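PDB 6HG6: L-glyceraldehyde 3-phosphate reductase from Clostridium beijerinckii, which probably reduces aldehydes, furfural among them, with NADPH as hydride donor, as an aldo-keto reductase built on a TIM barrel. Local coordinates for residues A[194-199]-A[219-224]; A[26-31]-A[310-315]. All coordinates share one frame; numbering follows the deposited sequence. Where two conformers were deposited one is given.

Contact 1: A[194-199]-A[219-224]; sequences NRYSIF and IIAFSP. With NDP (NADPH dihydro-nicotinamide-adenine-dinucleotide phosphate), chain B.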
ATOM      1  N   ASN A 194      -3.419   5.563  -1.217  1.00 19.84           N
ATOM      2  CA  ASN A 194      -2.984   6.907  -1.649  1.00 20.88           C
ATOM      3  C   ASN A 194      -1.549   7.196  -1.205  1.00 22.25           C
ATOM      4  O   ASN A 194      -1.108   6.711  -0.161  1.00 22.15           O
ATOM      5  CB  ASN A 194      -3.928   8.010  -1.172  1.00 21.49           C
ATOM      6  CG  ASN A 194      -5.322   7.949  -1.750  1.00 20.91           C
ATOM      7  OD1 ASN A 194      -6.083   7.063  -1.377  1.00 20.55           O
ATOM      8  ND2 ASN A 194      -5.639   8.860  -2.672  1.00 21.15           N
ATOM      9  N   ARG A 195      -0.858   7.990  -1.999  1.00 23.68           N
ATOM     10  CA  ARG A 195       0.516   8.441  -1.680  1.00 25.85           C
ATOM     11  C   ARG A 195       0.404   9.413  -0.515  1.00 25.44           C
ATOM     12  O   ARG A 195      -0.438  10.306  -0.590  1.00 25.37           O
ATOM     13  CB  ARG A 195       1.169   9.139  -2.880  1.00 28.73           C
ATOM     14  CG  ARG A 195       2.670   9.354  -2.725  1.00 33.41           C
ATOM     15  CD  ARG A 195       3.396   9.873  -3.984  1.00 37.68           C
ATOM     16  NE  ARG A 195       3.137   9.046  -5.158  1.00 41.18           N
ATOM     17  CZ  ARG A 195       2.172   9.259  -6.068  1.00 43.95           C
ATOM     18  NH1 ARG A 195       1.354  10.303  -5.971  1.00 44.80           N
ATOM     19  NH2 ARG A 195       2.015   8.403  -7.068  1.00 45.35           N
ATOM     20  N   TYR A 196       1.226   9.225   0.511  1.00 25.01           N
ATOM     21  CA  TYR A 196       1.236  10.106   1.705  1.00 25.33           C
ATOM     22  C   TYR A 196       2.584  10.032   2.388  1.00 25.88           C
ATOM     23  O   TYR A 196       3.046   8.917   2.634  1.00 25.79           O
ATOM     24  CB  TYR A 196       0.128   9.672   2.662  1.00 24.12           C
ATOM     25  CG  TYR A 196      -0.183  10.607   3.798  1.00 24.90           C
ATOM     26  CD1 TYR A 196      -0.201  11.984   3.641  1.00 26.22           C
ATOM     27  CD2 TYR A 196      -0.506  10.112   5.055  1.00 24.75           C
ATOM     28  CE1 TYR A 196      -0.490  12.835   4.708  1.00 27.27           C
ATOM     29  CE2 TYR A 196      -0.850  10.945   6.106  1.00 25.87           C
ATOM     30  CZ  TYR A 196      -0.843  12.315   5.946  1.00 27.00           C
ATOM     31  OH  TYR A 196      -1.159  13.119   7.011  1.00 27.81           O
ATOM     32  N   SER A 197       3.192  11.178   2.649  1.00 26.67           N
ATOM     33  CA  SER A 197       4.475  11.255   3.380  1.00 27.69           C
ATOM     34  C   SER A 197       4.572  12.619   4.039  1.00 28.64           C
ATOM     35  O   SER A 197       3.786  13.507   3.717  1.00 28.38           O
ATOM     36  CB  SER A 197       5.650  11.061   2.475  1.00 28.04           C
ATOM     37  OG  SER A 197       5.755  12.177   1.613  1.00 29.46           O
ATOM     38  N   ILE A 198       5.581  12.789   4.866  1.00 30.00           N
ATOM     39  CA  ILE A 198       5.894  14.136   5.408  1.00 32.00           C
ATOM     40  C   ILE A 198       6.016  15.143   4.249  1.00 33.32           C
ATOM     41  O   ILE A 198       5.604  16.301   4.452  1.00 34.70           O
ATOM     42  CB  ILE A 198       7.155  14.051   6.274  1.00 33.09           C
ATOM     43  CG1 ILE A 198       6.822  13.309   7.572  1.00 32.61           C
ATOM     44  CG2 ILE A 198       7.734  15.425   6.529  1.00 35.20           C
ATOM     45  CD1 ILE A 198       8.007  13.025   8.452  1.00 33.62           C
ATOM     46  N   PHE A 199       6.542  14.737   3.081  1.00 33.36           N
ATOM     47  CA  PHE A 199       6.765  15.638   1.913  1.00 35.30           C
ATOM     48  C   PHE A 199       5.597  15.643   0.911  1.00 35.49           C
ATOM     49  O   PHE A 199       5.608  16.498  -0.014  1.00 38.79           O
ATOM     50  CB  PHE A 199       8.073  15.286   1.210  1.00 35.85           C
ATOM     51  CG  PHE A 199       9.297  15.726   1.959  1.00 37.07           C
ATOM     52  CD1 PHE A 199       9.397  17.014   2.443  1.00 39.01           C
ATOM     53  CD2 PHE A 199      10.331  14.841   2.203  1.00 37.25           C
ATOM     54  CE1 PHE A 199      10.527  17.429   3.126  1.00 40.78           C
ATOM     55  CE2 PHE A 199      11.468  15.256   2.884  1.00 39.23           C
ATOM     56  CZ  PHE A 199      11.544  16.535   3.382  1.00 40.86           C
ATOM     57  N   ILE A 219      -7.526   3.793   4.917  1.00 20.70           N
ATOM     58  CA  ILE A 219      -6.490   4.382   4.047  1.00 20.78           C
ATOM     59  C   ILE A 219      -5.230   3.559   4.216  1.00 20.13           C
ATOM     60  O   ILE A 219      -4.788   3.358   5.335  1.00 20.06           O
ATOM     61  CB  ILE A 219      -6.193   5.851   4.377  1.00 22.29           C
ATOM     62  CG1 ILE A 219      -7.461   6.700   4.354  1.00 23.26           C
ATOM     63  CG2 ILE A 219      -5.105   6.359   3.412  1.00 23.05           C
ATOM     64  CD1 ILE A 219      -7.313   8.063   4.910  1.00 24.92           C
ATOM     65  N   ILE A 220      -4.595   3.216   3.116  1.00 20.22           N
ATOM     66  CA  ILE A 220      -3.249   2.586   3.181  1.00 20.61           C
ATOM     67  C   ILE A 220      -2.360   3.557   2.411  1.00 22.01           C
ATOM     68  O   ILE A 220      -2.673   3.923   1.267  1.00 21.74           O
ATOM     69  CB  ILE A 220      -3.255   1.108   2.708  1.00 19.94           C
ATOM     70  CG1 ILE A 220      -1.841   0.542   2.781  1.00 20.37           C
ATOM     71  CG2 ILE A 220      -3.844   0.888   1.311  1.00 19.28           C
ATOM     72  CD1 ILE A 220      -1.773  -0.955   2.510  1.00 20.03           C
ATOM     73  N   ALA A 221      -1.355   4.093   3.088  1.00 23.09           N
ATOM     74  CA  ALA A 221      -0.482   5.145   2.560  1.00 24.69           C
ATOM     75  C   ALA A 221       0.700   4.521   1.846  1.00 25.56           C
ATOM     76  O   ALA A 221       1.397   3.705   2.445  1.00 28.38           O
ATOM     77  CB  ALA A 221      -0.014   5.993   3.706  1.00 26.32           C
ATOM     78  N   PHE A 222       0.980   4.946   0.628  1.00 24.52           N
ATOM     79  CA  PHE A 222       2.201   4.449  -0.032  1.00 24.93           C
ATOM     80  C   PHE A 222       3.208   5.564  -0.257  1.00 25.33           C
ATOM     81  O   PHE A 222       2.881   6.771  -0.116  1.00 25.31           O
ATOM     82  CB  PHE A 222       1.829   3.688  -1.276  1.00 25.31           C
ATOM     83  CG  PHE A 222       1.320   4.510  -2.414  1.00 25.96           C
ATOM     84  CD1 PHE A 222       2.200   5.056  -3.329  1.00 27.31           C
ATOM     85  CD2 PHE A 222      -0.040   4.567  -2.671  1.00 26.76           C
ATOM     86  CE1 PHE A 222       1.718   5.740  -4.438  1.00 28.45           C
ATOM     87  CE2 PHE A 222      -0.515   5.226  -3.803  1.00 27.30           C
ATOM     88  CZ  PHE A 222       0.352   5.827  -4.667  1.00 27.01           C
ATOM     89  N   SER A 223       4.433   5.155  -0.596  0.50 25.58           N
ATOM     90  CA  SER A 223       5.609   6.030  -0.780  0.50 26.77           C
ATOM     91  C   SER A 223       5.829   6.900   0.453  0.50 27.56           C
ATOM     92  O   SER A 223       6.089   8.096   0.317  0.50 27.85           O
ATOM     93  CB  SER A 223       5.459   6.901  -1.986  0.50 27.76           C
ATOM     94  OG  SER A 223       6.626   7.673  -2.147  0.50 29.70           O
ATOM     95  N   PRO A 224       5.748   6.337   1.680  1.00 27.20           N
ATOM     96  CA  PRO A 224       5.979   7.128   2.895  1.00 28.44           C
ATOM     97  C   PRO A 224       7.407   7.680   3.036  1.00 30.65           C
ATOM     98  O   PRO A 224       7.599   8.576   3.862  1.00 29.58           O
ATOM     99  CB  PRO A 224       5.770   6.101   4.012  1.00 27.90           C
ATOM    100  CG  PRO A 224       6.093   4.772   3.337  1.00 27.62           C
ATOM    101  CD  PRO A 224       5.472   4.925   1.975  1.00 26.23           C
TER
HETATM  102  PA  NDP B 401       8.716   3.358   0.499  0.70 32.74           P
HETATM  103  O1A NDP B 401       8.443   4.822   0.400  0.70 23.24           O
HETATM  104  O2A NDP B 401       8.565   2.555   1.751  0.70 27.82           O
HETATM  105  O5B NDP B 401      10.144   3.030  -0.165  0.70 30.48           O
HETATM  106  C5B NDP B 401      10.632   1.662  -0.166  0.70 32.03           C
HETATM  107  C4B NDP B 401      12.109   1.658  -0.457  0.70 32.06           C
HETATM  108  O4B NDP B 401      12.764   2.504   0.523  0.70 32.09           O
HETATM  109  C3B NDP B 401      12.830   0.306  -0.365  0.70 33.54           C
HETATM  110  O3B NDP B 401      12.814  -0.432  -1.585  0.70 31.87           O
HETATM  111  C2B NDP B 401      14.240   0.749  -0.000  0.70 34.23           C
HETATM  112  O2B NDP B 401      14.861   1.205  -1.199  0.70 38.68           O
HETATM  113  C1B NDP B 401      13.978   1.924   0.934  0.70 33.78           C
HETATM  114  N9A NDP B 401      13.834   1.592   2.346  0.70 34.83           N
HETATM  115  C8A NDP B 401      12.830   0.864   2.936  0.70 35.78           C
HETATM  116  N7A NDP B 401      12.941   0.781   4.239  0.70 35.30           N
HETATM  117  C5A NDP B 401      14.091   1.501   4.531  0.70 34.90           C
HETATM  118  C6A NDP B 401      14.747   1.789   5.744  0.70 36.26           C
HETATM  119  N6A NDP B 401      14.318   1.369   6.931  0.70 36.27           N
HETATM  120  N1A NDP B 401      15.872   2.547   5.685  0.70 38.21           N
HETATM  121  C2A NDP B 401      16.297   2.968   4.485  0.70 38.31           C
HETATM  122  N3A NDP B 401      15.758   2.766   3.284  0.70 37.78           N
HETATM  123  C4A NDP B 401      14.644   2.017   3.373  0.70 37.21           C
HETATM  124  O3  NDP B 401       7.703   2.613  -0.517  0.70 32.63           O
HETATM  125  PN  NDP B 401       7.575   2.483  -2.107  0.70 33.41           P
HETATM  126  O1N NDP B 401       8.482   1.377  -2.533  0.70 33.60           O
HETATM  127  O2N NDP B 401       7.660   3.817  -2.775  0.70 35.28           O
HETATM  128  O5D NDP B 401       6.047   1.975  -2.218  0.70 32.55           O
HETATM  129  C5D NDP B 401       5.623   0.917  -1.320  0.70 29.31           C
HETATM  130  C4D NDP B 401       4.464   0.175  -1.943  0.70 23.55           C
HETATM  131  O4D NDP B 401       3.369   1.087  -2.142  0.70 27.34           O
HETATM  132  C3D NDP B 401       4.691  -0.400  -3.339  0.70 25.75           C
HETATM  133  O3D NDP B 401       5.445  -1.602  -3.269  0.70 26.41           O
HETATM  134  C2D NDP B 401       3.237  -0.592  -3.787  0.70 25.29           C
HETATM  135  O2D NDP B 401       2.704  -1.760  -3.220  0.70 21.22           O
HETATM  136  C1D NDP B 401       2.553   0.648  -3.217  0.70 27.84           C
HETATM  137  N1N NDP B 401       2.437   1.739  -4.217  0.70 28.84           N
HETATM  138  C2N NDP B 401       1.201   2.079  -4.713  0.70 30.28           C
HETATM  139  C3N NDP B 401       1.044   2.869  -5.818  0.70 30.20           C
HETATM  140  C7N NDP B 401      -0.348   3.187  -6.299  0.70 30.62           C
HETATM  141  O7N NDP B 401      -1.342   2.649  -5.776  0.70 25.81           O
HETATM  142  N7N NDP B 401      -0.451   4.039  -7.319  0.70 24.74           N
HETATM  143  C4N NDP B 401       2.291   3.380  -6.486  0.70 32.33           C
HETATM  144  C5N NDP B 401       3.549   3.123  -5.753  0.70 31.83           C
HETATM  145  C6N NDP B 401       3.566   2.410  -4.649  0.70 29.55           C
HETATM  146  P2B NDP B 401      16.460   1.009  -1.325  0.70 39.52           P
HETATM  147  O1X NDP B 401      16.982  -0.167  -0.524  0.70 39.29           O
HETATM  148  O2X NDP B 401      16.691   0.824  -2.816  0.70 41.67           O
HETATM  149  O3X NDP B 401      16.983   2.342  -0.810  0.70 44.74           O
HETATM  150  O   HOH W   1       5.538  10.634  -0.701  1.00 33.56           O
HETATM  151  O   HOH W   2       6.443  10.146   5.783  1.00 23.45           O
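Phe222 and Arg195 lie side by side on one face of the sheet where the parallel barrel strands 189-195 and 218-222 reach their C-terminal ends, and the Phe222 ring is wedged between Arg195 and the nicotinamide of NADPH. Three backbone hydrogen bonds join 194-196 to 220-222: Asn194 N to Ile220 O (3.1 Å), Phe222 N to Asn194 O and Tyr196 N to Phe222 O. Phe222 is thus held through both its N-H and its C=O, which fixes the base of the aromatic side chain.

From CB outward, Phe222 first meets the ribose, CB lying 3.1 Å from O4D of NADPH. With CG lodged between the backbone N and the carbonyl carbon (chi1 71°), the ring swings flat over the nicotinamide: CG and CD2 sit near C2N, CD1 near C6N, CE1 3.2 Å from C4N, and CE2 and CZ beside the carboxamide carbon C7N. On the opposite face CE2 reaches Arg195 N at 3.3 Å, and Arg195 CB makes a CH-pi contact, 4.0 Å from the ring centroid. Farther out, the bent arginine chain turns a face of its guanidinium to CE1 and CZ of the ring, the planes nearly perpendicular (82°), with CE1 3.7 Å from Arg195 NE.

Past the strand ends two waters bridge the chains. Water 1 joins Ser197 OG to Ser223 O at 2.8 Å from each, while water 2 links Ile198 N to Pro224 O. Tyr196 sends its hydroxyl to Glu204 and Lys209, and its CB rests on the small Ala221 CB at 3.8 Å.

A flat, apolar side chain suits this place because it lies against one face of the nicotinamide, which is consistent with hydride leaving C4N from the other face, as in aldo-keto reductases.

Contact 2: A[26-31]-A[310-315]; sequences PMISFG and GIVHKI. With NDP (NADPH dihydro-nicotinamide-adenine-dinucleotide phosphate), chain B.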
ATOM      1  N   PRO A  26      -2.274  -5.142   8.876  1.00 20.73           N
ATOM      2  CA  PRO A  26      -1.129  -4.894   9.751  1.00 21.21           C
ATOM      3  C   PRO A  26      -0.820  -3.393   9.603  1.00 21.33           C
ATOM      4  O   PRO A  26      -1.001  -2.847   8.513  1.00 20.17           O
ATOM      5  CB  PRO A  26       0.016  -5.683   9.098  1.00 21.31           C
ATOM      6  CG  PRO A  26      -0.373  -5.699   7.608  1.00 20.33           C
ATOM      7  CD  PRO A  26      -1.882  -5.855   7.650  1.00 20.37           C
ATOM      8  N   MET A  27      -0.300  -2.758  10.637  1.00 22.77           N
ATOM      9  CA  MET A  27       0.013  -1.316  10.555  1.00 24.88           C
ATOM     10  C   MET A  27       1.131  -1.091   9.541  1.00 23.38           C
ATOM     11  O   MET A  27       1.167  -0.002   8.982  1.00 23.54           O
ATOM     12  CB  MET A  27       0.382  -0.743  11.917  1.00 28.56           C
ATOM     13  CG  MET A  27      -0.828  -0.601  12.780  1.00 32.03           C
ATOM     14  SD  MET A  27      -0.387   0.244  14.341  1.00 40.95           S
ATOM     15  CE  MET A  27      -0.083   1.910  13.785  1.00 40.45           C
ATOM     16  N   ILE A  28       1.947  -2.106   9.289  1.00 23.23           N
ATOM     17  CA  ILE A  28       2.939  -2.137   8.176  1.00 24.56           C
ATOM     18  C   ILE A  28       2.491  -3.208   7.183  1.00 22.42           C
ATOM     19  O   ILE A  28       2.388  -4.344   7.588  1.00 21.32           O
ATOM     20  CB  ILE A  28       4.394  -2.425   8.640  1.00 27.40           C
ATOM     21  CG1 ILE A  28       4.879  -1.481   9.737  1.00 32.06           C
ATOM     22  CG2 ILE A  28       5.320  -2.370   7.445  1.00 27.57           C
ATOM     23  CD1 ILE A  28       4.751  -0.053   9.336  1.00 33.72           C
ATOM     24  N   SER A  29       2.264  -2.812   5.933  1.00 21.51           N
ATOM     25  CA  SER A  29       1.963  -3.693   4.788  1.00 20.08           C
ATOM     26  C   SER A  29       3.183  -3.717   3.879  1.00 20.48           C
ATOM     27  O   SER A  29       3.946  -2.693   3.861  1.00 20.29           O
ATOM     28  CB  SER A  29       0.731  -3.255   4.046  1.00 19.68           C
ATOM     29  OG  SER A  29      -0.428  -3.316   4.879  1.00 19.90           O
ATOM     30  N   PHE A  30       3.302  -4.782   3.083  1.00 19.20           N
ATOM     31  CA  PHE A  30       4.473  -4.980   2.220  1.00 19.75           C
ATOM     32  C   PHE A  30       4.035  -4.894   0.761  1.00 18.71           C
ATOM     33  O   PHE A  30       3.133  -5.627   0.346  1.00 17.60           O
ATOM     34  CB  PHE A  30       5.157  -6.294   2.573  1.00 21.11           C
ATOM     35  CG  PHE A  30       6.467  -6.407   1.870  1.00 22.17           C
ATOM     36  CD1 PHE A  30       7.534  -5.608   2.274  1.00 24.62           C
ATOM     37  CD2 PHE A  30       6.597  -7.207   0.759  1.00 22.97           C
ATOM     38  CE1 PHE A  30       8.726  -5.623   1.566  1.00 25.63           C
ATOM     39  CE2 PHE A  30       7.806  -7.237   0.069  1.00 24.04           C
ATOM     40  CZ  PHE A  30       8.860  -6.476   0.495  1.00 24.75           C
ATOM     41  N   GLY A  31       4.697  -4.035   0.002  1.00 19.17           N
ATOM     42  CA  GLY A  31       4.367  -3.829  -1.416  1.00 19.18           C
ATOM     43  C   GLY A  31       5.408  -4.414  -2.336  1.00 19.40           C
ATOM     44  O   GLY A  31       6.612  -4.381  -1.984  1.00 20.39           O
ATOM     45  N   GLY A 310       9.474  -1.961  13.881  1.00 40.38           N
ATOM     46  CA  GLY A 310       9.458  -1.341  15.225  1.00 42.53           C
ATOM     47  C   GLY A 310       8.613  -0.063  15.252  1.00 43.19           C
ATOM     48  O   GLY A 310       8.125   0.304  16.297  1.00 47.78           O
ATOM     49  N   ILE A 311       8.433   0.600  14.124  1.00 43.80           N
ATOM     50  CA  ILE A 311       7.842   1.971  14.030  1.00 44.62           C
ATOM     51  C   ILE A 311       6.393   1.972  14.502  1.00 46.38           C
ATOM     52  O   ILE A 311       5.975   3.005  15.077  1.00 47.83           O
ATOM     53  CB  ILE A 311       7.978   2.519  12.608  1.00 43.74           C
ATOM     54  CG1 ILE A 311       7.048   1.799  11.624  1.00 42.43           C
ATOM     55  CG2 ILE A 311       9.422   2.458  12.153  1.00 44.35           C
ATOM     56  CD1 ILE A 311       5.645   2.374  11.576  1.00 42.04           C
ATOM     57  N   VAL A 312       5.664   0.864  14.284  1.00 45.68           N
ATOM     58  CA  VAL A 312       4.233   0.704  14.709  1.00 44.61           C
ATOM     59  C   VAL A 312       4.120   0.934  16.228  1.00 45.66           C
ATOM     60  O   VAL A 312       2.976   1.093  16.694  1.00 44.12           O
ATOM     61  CB  VAL A 312       3.610  -0.661  14.314  1.00 43.50           C
ATOM     62  CG1 VAL A 312       3.874  -0.980  12.858  1.00 43.00           C
ATOM     63  CG2 VAL A 312       4.081  -1.818  15.188  1.00 43.98           C
ATOM     64  N   HIS A 313       5.235   0.951  16.967  1.00 46.58           N
ATOM     65  CA  HIS A 313       5.226   1.141  18.450  1.00 49.06           C
ATOM     66  C   HIS A 313       5.625   2.566  18.869  1.00 48.17           C
ATOM     67  O   HIS A 313       5.723   2.794  20.068  1.00 47.84           O
ATOM     68  CB  HIS A 313       6.102   0.080  19.117  1.00 51.82           C
ATOM     69  CG  HIS A 313       5.526  -1.269  18.905  1.00 53.73           C
ATOM     70  ND1 HIS A 313       5.987  -2.117  17.919  1.00 57.32           N
ATOM     71  CD2 HIS A 313       4.447  -1.862  19.461  1.00 55.55           C
ATOM     72  CE1 HIS A 313       5.245  -3.212  17.916  1.00 57.61           C
ATOM     73  NE2 HIS A 313       4.296  -3.080  18.862  1.00 57.33           N
ATOM     74  N   LYS A 314       5.791   3.494  17.921  1.00 45.80           N
ATOM     75  CA  LYS A 314       6.154   4.909  18.191  1.00 45.91           C
ATOM     76  C   LYS A 314       5.380   5.828  17.237  1.00 42.75           C
ATOM     77  O   LYS A 314       6.009   6.704  16.589  1.00 42.31           O
ATOM     78  CB  LYS A 314       7.664   5.131  18.027  1.00 48.42           C
ATOM     79  CG  LYS A 314       8.560   4.377  18.992  1.00 50.70           C
ATOM     80  CD  LYS A 314       9.967   4.890  18.975  1.00 52.83           C
ATOM     81  CE  LYS A 314      10.941   3.965  19.670  1.00 54.18           C
ATOM     82  NZ  LYS A 314      12.285   4.588  19.720  1.00 56.34           N
ATOM     83  N   ILE A 315       4.064   5.665  17.146  1.00 39.45           N
ATOM     84  CA  ILE A 315       3.231   6.465  16.191  1.00 38.45           C
ATOM     85  C   ILE A 315       2.731   7.735  16.895  1.00 38.34           C
ATOM     86  O   ILE A 315       2.067   8.553  16.236  1.00 38.31           O
ATOM     87  CB  ILE A 315       2.113   5.610  15.591  1.00 37.67           C
ATOM     88  CG1 ILE A 315       1.116   5.103  16.643  1.00 38.68           C
ATOM     89  CG2 ILE A 315       2.741   4.462  14.802  1.00 36.25           C
ATOM     90  CD1 ILE A 315      -0.095   4.411  16.051  1.00 38.74           C
TER
HETATM   91  PA  NDP B 401       8.716   3.358   0.499  0.70 32.74           P
HETATM   92  O1A NDP B 401       8.443   4.822   0.400  0.70 23.24           O
HETATM   93  O2A NDP B 401       8.565   2.555   1.751  0.70 27.82           O
HETATM   94  O5B NDP B 401      10.144   3.030  -0.165  0.70 30.48           O
HETATM   95  C5B NDP B 401      10.632   1.662  -0.166  0.70 32.03           C
HETATM   96  C4B NDP B 401      12.109   1.658  -0.457  0.70 32.06           C
HETATM   97  O4B NDP B 401      12.764   2.504   0.523  0.70 32.09           O
HETATM   98  C3B NDP B 401      12.830   0.306  -0.365  0.70 33.54           C
HETATM   99  O3B NDP B 401      12.814  -0.432  -1.585  0.70 31.87           O
HETATM  100  C2B NDP B 401      14.240   0.749  -0.000  0.70 34.23           C
HETATM  101  O2B NDP B 401      14.861   1.205  -1.199  0.70 38.68           O
HETATM  102  C1B NDP B 401      13.978   1.924   0.934  0.70 33.78           C
HETATM  103  N9A NDP B 401      13.834   1.592   2.346  0.70 34.83           N
HETATM  104  C8A NDP B 401      12.830   0.864   2.936  0.70 35.78           C
HETATM  105  N7A NDP B 401      12.941   0.781   4.239  0.70 35.30           N
HETATM  106  C5A NDP B 401      14.091   1.501   4.531  0.70 34.90           C
HETATM  107  C6A NDP B 401      14.747   1.789   5.744  0.70 36.26           C
HETATM  108  N6A NDP B 401      14.318   1.369   6.931  0.70 36.27           N
HETATM  109  N1A NDP B 401      15.872   2.547   5.685  0.70 38.21           N
HETATM  110  C2A NDP B 401      16.297   2.968   4.485  0.70 38.31           C
HETATM  111  N3A NDP B 401      15.758   2.766   3.284  0.70 37.78           N
HETATM  112  C4A NDP B 401      14.644   2.017   3.373  0.70 37.21           C
HETATM  113  O3  NDP B 401       7.703   2.613  -0.517  0.70 32.63           O
HETATM  114  PN  NDP B 401       7.575   2.483  -2.107  0.70 33.41           P
HETATM  115  O1N NDP B 401       8.482   1.377  -2.533  0.70 33.60           O
HETATM  116  O2N NDP B 401       7.660   3.817  -2.775  0.70 35.28           O
HETATM  117  O5D NDP B 401       6.047   1.975  -2.218  0.70 32.55           O
HETATM  118  C5D NDP B 401       5.623   0.917  -1.320  0.70 29.31           C
HETATM  119  C4D NDP B 401       4.464   0.175  -1.943  0.70 23.55           C
HETATM  120  O4D NDP B 401       3.369   1.087  -2.142  0.70 27.34           O
HETATM  121  C3D NDP B 401       4.691  -0.400  -3.339  0.70 25.75           C
HETATM  122  O3D NDP B 401       5.445  -1.602  -3.269  0.70 26.41           O
HETATM  123  C2D NDP B 401       3.237  -0.592  -3.787  0.70 25.29           C
HETATM  124  O2D NDP B 401       2.704  -1.760  -3.220  0.70 21.22           O
HETATM  125  C1D NDP B 401       2.553   0.648  -3.217  0.70 27.84           C
HETATM  126  N1N NDP B 401       2.437   1.739  -4.217  0.70 28.84           N
HETATM  127  C2N NDP B 401       1.201   2.079  -4.713  0.70 30.28           C
HETATM  128  C3N NDP B 401       1.044   2.869  -5.818  0.70 30.20           C
HETATM  129  C7N NDP B 401      -0.348   3.187  -6.299  0.70 30.62           C
HETATM  130  O7N NDP B 401      -1.342   2.649  -5.776  0.70 25.81           O
HETATM  131  N7N NDP B 401      -0.451   4.039  -7.319  0.70 24.74           N
HETATM  132  C4N NDP B 401       2.291   3.380  -6.486  0.70 32.33           C
HETATM  133  C5N NDP B 401       3.549   3.123  -5.753  0.70 31.83           C
HETATM  134  C6N NDP B 401       3.566   2.410  -4.649  0.70 29.55           C
HETATM  135  P2B NDP B 401      16.460   1.009  -1.325  0.70 39.52           P
HETATM  136  O1X NDP B 401      16.982  -0.167  -0.524  0.70 39.29           O
HETATM  137  O2X NDP B 401      16.691   0.824  -2.816  0.70 41.67           O
HETATM  138  O3X NDP B 401      16.983   2.342  -0.810  0.70 44.74           O
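Ile311 opens the contact from the 310-315 side by crossing Ile28, its CD1 only 3.4 Å from CD1 of that residue. The far end of its chain turns back to Ile28 although its CB starts off to one side. Its backbone carbonyl is bonded to Ser284 OG, and its side chain also rests on Leu283 and Leu287.

Val312 follows, in the same short 3-10 turn, and is directed toward Met27 and Ile28. Its CG1 branch does the touching: it lies 3.3 Å from Ile28 CG1, a tight approach, and 3.6 Å from Met27 CB, so one methyl fills the notch between two successive residues. Valine suits the place because its methyls branch directly from CB, close to the backbone. The hydrogen bond from His313 N to Gly310 O (3.0 Å) closes the turn that presents it.

Strand 28-31 is the first of the eight parallel strands of the TIM barrel and runs beside the last, 294-297; Ile28 touches Val295 and Ile297 of that strand. Segment 310-315 follows helix 302-308, so the contact brings the late part of the chain back to the start of the barrel.

Beyond the turn, Ile315 meets Met27 tip to tip, its CD1 3.4 Å from Met27 CE. The flexible thioether gets there by bending at its last torsion (chi3 71°), which carries the methyl off the line of an otherwise extended chain; Met27 SD itself passes 4.1 Å from Val312 CB.

How the contacts relate
The centres of contact 1 and contact 2 lie about 13 Å apart, and both are built on the same closed eight-stranded barrel. Contact 1 joins the neighbouring strands 189-195 and 218-222, the sixth and seventh; contact 2 sets the start of the first strand, 28-31, against the segment after helix 302-308. Strand 294-297 stands between strands 218-222 and 28-31 in the sheet, yet side chains meet directly within the barrel, Ile220 CD1 lying 3.6 Å from Ser29 OG. Along the chain, contact 1 is nested inside the long loop closed by contact 2. Segments of both reach NADPH, through Phe222 to Pro224 and through Gly31, so distant parts of the sequence together shape one cofactor site.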